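Local coordinates for extracellular solute-binding protein family 1 (Alicyclobacillus acidocaldarius subsp. acidocaldarius, PDB 4OVJ) that probably captures a solute outside the cell membrane for delivery to an ABC-type transporter, at residues G332-S337 with T341-S346; T259-V264 with F356-E361. One frame throughout, in Å; residues are numbered along the deposited sequence. Where two conformers were deposited one is given.

Contact 1. Residues G332-S337 with T341-S346; sequences GIPVSS and TQLMAS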
ATOM      1  N   GLY A 332      -0.191   2.597  -8.670  1.00 12.24           N
ATOM      2  CA  GLY A 332      -0.110   3.337  -7.428  1.00 11.61           C
ATOM      3  C   GLY A 332       0.551   4.689  -7.634  1.00 10.32           C
ATOM      4  O   GLY A 332       0.715   5.161  -8.760  1.00 10.54           O
ATOM      5  N   ILE A 333       0.927   5.314  -6.525  0.50 10.01           N
ATOM      6  CA  ILE A 333       1.593   6.606  -6.554  0.50 10.76           C
ATOM      7  C   ILE A 333       3.043   6.420  -6.999  0.50 10.07           C
ATOM      8  O   ILE A 333       3.713   5.504  -6.529  0.50  9.58           O
ATOM      9  CB  ILE A 333       1.563   7.250  -5.165  0.50 12.60           C
ATOM     10  CG1 ILE A 333       0.114   7.483  -4.757  0.50 14.87           C
ATOM     11  CG2 ILE A 333       2.327   8.565  -5.165  0.50 12.77           C
ATOM     12  CD1 ILE A 333      -0.676   8.136  -5.866  0.50 17.37           C
ATOM     13  N   PRO A 334       3.540   7.282  -7.901  1.00 10.50           N
ATOM     14  CA  PRO A 334       4.921   7.135  -8.340  1.00 11.37           C
ATOM     15  C   PRO A 334       5.917   7.140  -7.195  1.00 10.21           C
ATOM     16  O   PRO A 334       5.801   7.932  -6.252  1.00 10.26           O
ATOM     17  CB  PRO A 334       5.142   8.351  -9.232  1.00 12.81           C
ATOM     18  CG  PRO A 334       3.789   8.648  -9.773  1.00 13.70           C
ATOM     19  CD  PRO A 334       2.839   8.330  -8.661  1.00 12.04           C
ATOM     20  N   VAL A 335       6.886   6.239  -7.276  1.00  9.58           N
ATOM     21  CA  VAL A 335       7.852   6.087  -6.207  1.00  9.55           C
ATOM     22  C   VAL A 335       8.863   7.239  -6.124  1.00  9.22           C
ATOM     23  O   VAL A 335       9.367   7.552  -5.053  1.00  9.34           O
ATOM     24  CB  VAL A 335       8.570   4.726  -6.337  1.00 10.48           C
ATOM     25  CG1 VAL A 335       9.411   4.668  -7.602  1.00 11.04           C
ATOM     26  CG2 VAL A 335       9.399   4.449  -5.100  1.00 11.22           C
ATOM     27  N   SER A 336       9.147   7.867  -7.258  1.00  9.56           N
ATOM     28  CA  SER A 336      10.200   8.877  -7.358  1.00  9.46           C
ATOM     29  C   SER A 336       9.701  10.261  -6.991  1.00  9.50           C
ATOM     30  O   SER A 336       8.715  10.718  -7.552  1.00  9.13           O
ATOM     31  CB  SER A 336      10.739   8.945  -8.790  1.00  9.82           C
ATOM     32  OG  SER A 336      11.526  10.109  -8.970  1.00 10.52           O
ATOM     33  N   SER A 337      10.409  10.934  -6.096  1.00 10.22           N
ATOM     34  CA  SER A 337      10.048  12.306  -5.714  1.00 11.33           C
ATOM     35  C   SER A 337      10.118  13.268  -6.903  1.00 12.11           C
ATOM     36  O   SER A 337       9.296  14.188  -7.011  1.00 15.01           O
ATOM     37  CB  SER A 337      10.951  12.812  -4.591  1.00 12.32           C
ATOM     38  OG  SER A 337      12.329  12.774  -4.960  1.00 13.28           O
ATOM     39  N   THR A 341       6.958  15.407  -8.367  1.00 14.93           N
ATOM     40  CA  THR A 341       7.064  16.876  -8.507  1.00 18.03           C
ATOM     41  C   THR A 341       6.659  17.332  -9.909  1.00 18.14           C
ATOM     42  O   THR A 341       5.870  18.278 -10.073  1.00 22.63           O
ATOM     43  CB  THR A 341       8.479  17.377  -8.139  1.00 19.28           C
ATOM     44  OG1 THR A 341       8.743  17.083  -6.762  1.00 20.43           O
ATOM     45  CG2 THR A 341       8.605  18.896  -8.337  1.00 21.17           C
ATOM     46  N   GLN A 342       7.183  16.650 -10.918  1.00 17.70           N
ATOM     47  CA  GLN A 342       6.913  17.017 -12.301  1.00 22.99           C
ATOM     48  C   GLN A 342       5.466  16.719 -12.712  1.00 22.76           C
ATOM     49  O   GLN A 342       4.867  17.479 -13.478  1.00 26.00           O
ATOM     50  CB  GLN A 342       7.938  16.358 -13.229  1.00 24.58           C
ATOM     51  CG  GLN A 342       9.342  16.883 -12.951  1.00 30.44           C
ATOM     52  CD  GLN A 342      10.419  16.251 -13.813  1.00 38.61           C
ATOM     53  OE1 GLN A 342      11.274  15.511 -13.317  1.00 44.52           O
ATOM     54  NE2 GLN A 342      10.394  16.552 -15.105  1.00 45.94           N
ATOM     55  N   LEU A 343       4.888  15.643 -12.190  1.00 19.87           N
ATOM     56  CA  LEU A 343       3.494  15.326 -12.497  1.00 19.03           C
ATOM     57  C   LEU A 343       2.517  16.252 -11.743  1.00 22.29           C
ATOM     58  O   LEU A 343       1.414  16.546 -12.249  1.00 25.29           O
ATOM     59  CB  LEU A 343       3.174  13.862 -12.207  1.00 19.34           C
ATOM     60  CG  LEU A 343       3.749  12.799 -13.148  1.00 20.68           C
ATOM     61  CD1 LEU A 343       3.367  11.436 -12.603  1.00 22.26           C
ATOM     62  CD2 LEU A 343       3.262  12.917 -14.580  1.00 24.23           C
HETATM   63  N   MSE A 344       2.921  16.715 -10.556  1.00 19.69           N
HETATM   64  CA  MSE A 344       2.134  17.723  -9.802  1.00 24.27           C
HETATM   65  C   MSE A 344       2.052  19.019 -10.561  1.00 29.14           C
HETATM   66  O   MSE A 344       0.999  19.685 -10.558  1.00 31.16           O
HETATM   67  CB  MSE A 344       2.707  17.996  -8.399  1.00 25.95           C
HETATM   68  CG  MSE A 344       2.034  17.049  -7.414  1.00 36.15           C
HETATM   69 SE   MSE A 344       2.670  17.185  -5.546  1.00 53.69          SE
HETATM   70  CE  MSE A 344       4.577  16.731  -5.724  1.00 35.26           C
ATOM     71  N   ALA A 345       3.154  19.398 -11.206  1.00 32.45           N
ATOM     72  CA  ALA A 345       3.209  20.625 -12.009  1.00 37.25           C
ATOM     73  C   ALA A 345       2.299  20.528 -13.227  1.00 40.36           C
ATOM     74  O   ALA A 345       1.671  21.514 -13.618  1.00 42.69           O
ATOM     75  CB  ALA A 345       4.641  20.917 -12.448  1.00 36.78           C
ATOM     76  N   SER A 346       2.239  19.338 -13.822  1.00 36.21           N
ATOM     77  CA  SER A 346       1.422  19.097 -15.005  1.00 35.72           C
ATOM     78  C   SER A 346       1.202  17.608 -15.247  1.00 33.72           C
ATOM     79  O   SER A 346       2.164  16.831 -15.314  1.00 35.34           O
ATOM     80  CB  SER A 346       2.088  19.714 -16.234  1.00 39.03           C
ATOM     81  OG  SER A 346       1.469  19.260 -17.423  1.00 42.78           O
TER

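Contact 2. Residues T259-V264 with F356-E361; sequences TWVNYV and FQLVNE. With SO4 (sulfate ion), chain B.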
ATOM      1  N   THR A 259      -8.515   4.823   5.144  1.00  8.26           N
ATOM      2  CA  THR A 259      -8.346   3.796   4.122  1.00  9.13           C
ATOM      3  C   THR A 259      -7.105   4.099   3.301  1.00  8.38           C
ATOM      4  O   THR A 259      -6.361   5.035   3.607  1.00  8.94           O
ATOM      5  CB  THR A 259      -9.577   3.714   3.214  1.00 11.42           C
ATOM      6  OG1 THR A 259      -9.441   2.601   2.312  1.00 15.07           O
ATOM      7  CG2 THR A 259      -9.746   5.005   2.437  1.00 11.30           C
ATOM      8  N   TRP A 260      -6.869   3.305   2.265  1.00  8.43           N
ATOM      9  CA  TRP A 260      -5.728   3.546   1.397  1.00  8.88           C
ATOM     10  C   TRP A 260      -5.903   4.836   0.608  1.00  9.23           C
ATOM     11  O   TRP A 260      -6.989   5.125   0.080  1.00  9.18           O
ATOM     12  CB  TRP A 260      -5.504   2.364   0.469  1.00  9.80           C
ATOM     13  CG  TRP A 260      -5.210   1.153   1.262  1.00 11.46           C
ATOM     14  CD1 TRP A 260      -6.110   0.217   1.722  1.00 12.80           C
ATOM     15  CD2 TRP A 260      -3.933   0.773   1.771  1.00 11.49           C
ATOM     16  NE1 TRP A 260      -5.448  -0.736   2.478  1.00 13.76           N
ATOM     17  CE2 TRP A 260      -4.113  -0.422   2.512  1.00 13.48           C
ATOM     18  CE3 TRP A 260      -2.647   1.318   1.662  1.00  9.71           C
ATOM     19  CZ2 TRP A 260      -3.052  -1.076   3.142  1.00 14.26           C
ATOM     20  CZ3 TRP A 260      -1.586   0.657   2.291  1.00 11.26           C
ATOM     21  CH2 TRP A 260      -1.799  -0.527   3.020  1.00 13.07           C
ATOM     22  N   VAL A 261      -4.827   5.607   0.519  1.00 10.09           N
ATOM     23  CA  VAL A 261      -4.912   6.936  -0.051  1.00 11.41           C
ATOM     24  C   VAL A 261      -5.356   6.930  -1.518  1.00 12.66           C
ATOM     25  O   VAL A 261      -5.985   7.883  -1.969  1.00 14.89           O
ATOM     26  CB  VAL A 261      -3.598   7.730   0.152  1.00 11.89           C
ATOM     27  CG1 VAL A 261      -2.495   7.220  -0.763  1.00 11.63           C
ATOM     28  CG2 VAL A 261      -3.842   9.211  -0.060  1.00 13.71           C
ATOM     29  N   ASN A 262      -5.073   5.840  -2.230  1.00 12.76           N
ATOM     30  CA  ASN A 262      -5.463   5.666  -3.632  1.00 16.62           C
ATOM     31  C   ASN A 262      -6.952   5.835  -3.869  1.00 15.15           C
ATOM     32  O   ASN A 262      -7.368   6.218  -4.962  1.00 18.38           O
ATOM     33  CB  ASN A 262      -5.014   4.288  -4.165  1.00 17.13           C
ATOM     34  CG  ASN A 262      -5.908   3.134  -3.706  1.00 21.02           C
ATOM     35  OD1 ASN A 262      -5.806   2.663  -2.574  1.00 20.56           O
ATOM     36  ND2 ASN A 262      -6.762   2.635  -4.609  1.00 26.33           N
ATOM     37  N   TYR A 263      -7.751   5.549  -2.843  1.00 11.94           N
ATOM     38  CA  TYR A 263      -9.196   5.656  -2.950  1.00 11.43           C
ATOM     39  C   TYR A 263      -9.703   7.085  -3.089  1.00 12.38           C
ATOM     40  O   TYR A 263     -10.869   7.274  -3.435  1.00 12.07           O
ATOM     41  CB  TYR A 263      -9.894   4.985  -1.758  1.00  9.21           C
ATOM     42  CG  TYR A 263      -9.944   3.487  -1.856  1.00 11.04           C
ATOM     43  CD1 TYR A 263     -10.707   2.865  -2.836  1.00 13.81           C
ATOM     44  CD2 TYR A 263      -9.255   2.687  -0.960  1.00 12.72           C
ATOM     45  CE1 TYR A 263     -10.769   1.489  -2.932  1.00 15.97           C
ATOM     46  CE2 TYR A 263      -9.306   1.301  -1.052  1.00 15.31           C
ATOM     47  CZ  TYR A 263     -10.065   0.714  -2.043  1.00 14.99           C
ATOM     48  OH  TYR A 263     -10.149  -0.653  -2.148  1.00 21.83           O
ATOM     49  N   VAL A 264      -8.865   8.097  -2.824  1.00 13.05           N
ATOM     50  CA  VAL A 264      -9.372   9.465  -2.885  1.00 14.10           C
ATOM     51  C   VAL A 264      -9.894   9.824  -4.280  1.00 13.84           C
ATOM     52  O   VAL A 264     -10.865  10.566  -4.389  1.00 14.10           O
ATOM     53  CB  VAL A 264      -8.370  10.530  -2.374  1.00 16.58           C
ATOM     54  CG1 VAL A 264      -7.198  10.684  -3.316  1.00 18.59           C
ATOM     55  CG2 VAL A 264      -9.068  11.879  -2.187  1.00 18.06           C
ATOM     56  N   PHE A 356      -0.500  12.991  -3.929  1.00 11.73           N
ATOM     57  CA  PHE A 356       0.959  13.137  -3.998  1.00 12.39           C
ATOM     58  C   PHE A 356       1.466  13.922  -2.792  1.00 11.62           C
ATOM     59  O   PHE A 356       2.487  13.570  -2.196  1.00 13.96           O
ATOM     60  CB  PHE A 356       1.398  13.849  -5.283  1.00 12.30           C
ATOM     61  CG  PHE A 356       1.330  13.007  -6.525  1.00 12.89           C
ATOM     62  CD1 PHE A 356       0.536  11.874  -6.607  1.00 14.63           C
ATOM     63  CD2 PHE A 356       2.058  13.381  -7.653  1.00 16.08           C
ATOM     64  CE1 PHE A 356       0.477  11.139  -7.774  1.00 16.83           C
ATOM     65  CE2 PHE A 356       1.989  12.641  -8.819  1.00 15.86           C
ATOM     66  CZ  PHE A 356       1.210  11.518  -8.873  1.00 16.92           C
ATOM     67  N   GLN A 357       0.757  14.985  -2.428  1.00 12.45           N
ATOM     68  CA  GLN A 357       1.153  15.788  -1.272  1.00 13.16           C
ATOM     69  C   GLN A 357       1.090  14.974   0.012  1.00 10.91           C
ATOM     70  O   GLN A 357       1.957  15.077   0.867  1.00 12.81           O
ATOM     71  CB  GLN A 357       0.269  17.019  -1.136  1.00 16.23           C
ATOM     72  CG  GLN A 357       0.529  18.068  -2.205  1.00 21.62           C
ATOM     73  CD  GLN A 357      -0.496  19.190  -2.199  1.00 28.28           C
ATOM     74  OE1 GLN A 357      -1.606  19.039  -1.680  1.00 29.55           O
ATOM     75  NE2 GLN A 357      -0.129  20.321  -2.788  1.00 35.61           N
ATOM     76  N   LEU A 358       0.044  14.171   0.155  1.00 10.38           N
ATOM     77  CA  LEU A 358      -0.092  13.334   1.344  1.00  9.88           C
ATOM     78  C   LEU A 358       1.057  12.320   1.397  1.00 10.06           C
ATOM     79  O   LEU A 358       1.673  12.126   2.450  1.00  9.80           O
ATOM     80  CB  LEU A 358      -1.446  12.619   1.325  1.00 10.63           C
ATOM     81  CG  LEU A 358      -1.913  11.790   2.529  1.00 11.68           C
ATOM     82  CD1 LEU A 358      -1.227  10.443   2.621  1.00 13.09           C
ATOM     83  CD2 LEU A 358      -1.774  12.570   3.828  1.00 13.31           C
ATOM     84  N   VAL A 359       1.364  11.693   0.262  1.00  9.55           N
ATOM     85  CA  VAL A 359       2.441  10.696   0.248  1.00  9.51           C
ATOM     86  C   VAL A 359       3.769  11.367   0.624  1.00  9.44           C
ATOM     87  O   VAL A 359       4.546  10.808   1.379  1.00  9.09           O
ATOM     88  CB  VAL A 359       2.508   9.924  -1.081  1.00 11.55           C
ATOM     89  CG1 VAL A 359       3.725   9.012  -1.142  1.00 12.14           C
ATOM     90  CG2 VAL A 359       1.269   9.050  -1.250  1.00 14.09           C
ATOM     91  N   ASN A 360       4.015  12.586   0.159  1.00  9.59           N
ATOM     92  CA  ASN A 360       5.227  13.279   0.572  1.00 11.11           C
ATOM     93  C   ASN A 360       5.320  13.458   2.094  1.00 10.56           C
ATOM     94  O   ASN A 360       6.383  13.302   2.666  1.00 12.09           O
ATOM     95  CB  ASN A 360       5.362  14.619  -0.152  1.00 13.07           C
ATOM     96  CG  ASN A 360       5.682  14.453  -1.634  1.00 15.30           C
ATOM     97  OD1 ASN A 360       6.091  13.379  -2.093  1.00 16.98           O
ATOM     98  ND2 ASN A 360       5.514  15.529  -2.393  1.00 20.64           N
ATOM     99  N   GLU A 361       4.205  13.754   2.751  1.00 10.01           N
ATOM    100  CA  GLU A 361       4.183  13.807   4.209  1.00 10.65           C
ATOM    101  C   GLU A 361       4.323  12.429   4.856  1.00  9.18           C
ATOM    102  O   GLU A 361       5.014  12.294   5.863  1.00  9.23           O
ATOM    103  CB  GLU A 361       2.944  14.534   4.706  1.00 13.81           C
ATOM    104  CG  GLU A 361       2.956  15.991   4.302  1.00 17.20           C
ATOM    105  CD  GLU A 361       4.210  16.708   4.786  1.00 23.38           C
ATOM    106  OE1 GLU A 361       4.542  16.600   5.993  1.00 29.51           O
ATOM    107  OE2 GLU A 361       4.883  17.357   3.953  1.00 36.14           O
TER
HETATM  108  S   SO4 B 501      -8.159  -2.443   4.418  0.50 21.07           S
HETATM  109  O1  SO4 B 501      -8.960  -3.594   4.879  0.50 18.09           O
HETATM  110  O2  SO4 B 501      -6.846  -2.885   3.881  0.50 17.34           O
HETATM  111  O3  SO4 B 501      -8.879  -1.760   3.325  0.50 19.69           O
HETATM  112  O4  SO4 B 501      -7.982  -1.512   5.551  0.50 16.14           O

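Contact 1. Residues G332-S337 with T341-S346
Thr-341 reaches back to Ser-337 because its chi1 of -63° sets OG1 beside its own backbone N, leaving CG2 anti to that N; Leu-343 turns CG to the corresponding place (chi1 -72°), placing CD1 against Pro-334. Both threonine donors then converge on a single carbonyl oxygen. Thr-341 N bonds to Ser-337 O at 3.0 Å, and the N-H points at the oxygen with an angle of 159°. Thr-341 OG1 gives its hydroxyl proton to the same Ser-337 O, also at 3.0 Å. The two donors lie tilted from the carbonyl plane on opposite faces of it, so neither displaces the other and the oxygen is gripped from both sides. The backbone bond is an i to i+4 link in the first turn of helix 337-345, and the threonine doubles it. This case illustrates how a short helix can be fixed at its start: Ser-336 is the N-cap, its OG making a weak bond to Val-339 N as well as bonds to Asn-319 and Ser-338. The peptide entering the cap comes from the weakly bonded strand 333-334, which pairs antiparallel with the long strand 128-144 in the sheet of this periplasmic-binding-protein-like fold, Ile-333 bonding through its backbone to Leu-136. The polar link lies on the more open side of the contact, with Thr-341 exposed and Ser-337 partly so, whereas Leu-343 is buried. Apolar contact between the segments comes down to one pair. Pro-334 CG meets Leu-343 CD1 at 4.0 Å, the ring and the leucine branch crossing obliquely, so that a ring carbon touches one methyl. Phe-356 of helix 350-365 lies against both of these side chains, while Lys-325 of helix 321-327 touches the leucine.

Contact 2. Residues T259-V264 with F356-E361
Val-261 packs against Leu-358 and Val-359 where a type I beta turn, Trp-260 to Tyr-263, carries strand 256-260 into helix 263-269 and meets the flank of helix 350-365. The closely packed part is wholly apolar and buried. With chi1 at 73°, Val-261 holds CG2 anti to its backbone N, and this methyl reaches Leu-358 CD1 at 3.9 Å as the two side chains run past each other in opposite senses. Its other branch, CG1, lies 4.2 Å from Val-359 CG2, so one valine spans two consecutive helix residues. Asn-138 of strand 128-144 borders this patch, touching both Leu-358 and Val-359. The neighbouring Trp-260 behaves differently: partly exposed, it turns its indole to a polar site, its ring stacked with Tyr-139. A sulfate ion, probably from the crystallisation liquor, is bound there, also held by Tyr-139 OH and Ser-184 OG. A leucine in place of Trp-260 would probably leave the sulfate without one of its donors and Tyr-139 without its stacking partner. The ion meets the indole at the ring edge, in its plane: Trp-260 NE1 donates to sulfate O2 over 2.9 Å, nearly straight at 173°.

Overall arrangement
After the N-terminal strands 25-31, 55-61 and 84-87, the chain forms the long strand 128-144, with which strands 256-260 and 333-334 later pair, so both contacts reach one sheet. Contact 2 opens at 259-264; 91 residues pass before helix 350-365 closes the loop. Contact 1 lies nested within it, a tight local closure with just three residues between its segments, tying strand 333-334 to the helix that follows. The contacts do not cross. Their centres are about 12 Å apart. They join where the consecutive helices 337-345 and 350-365 meet, Met-344 SE lying 3.6 Å from Phe-356 CB, and where strand 333-334 meets helix 350-365, Pro-334 CD lying 3.6 Å from Phe-356 CZ.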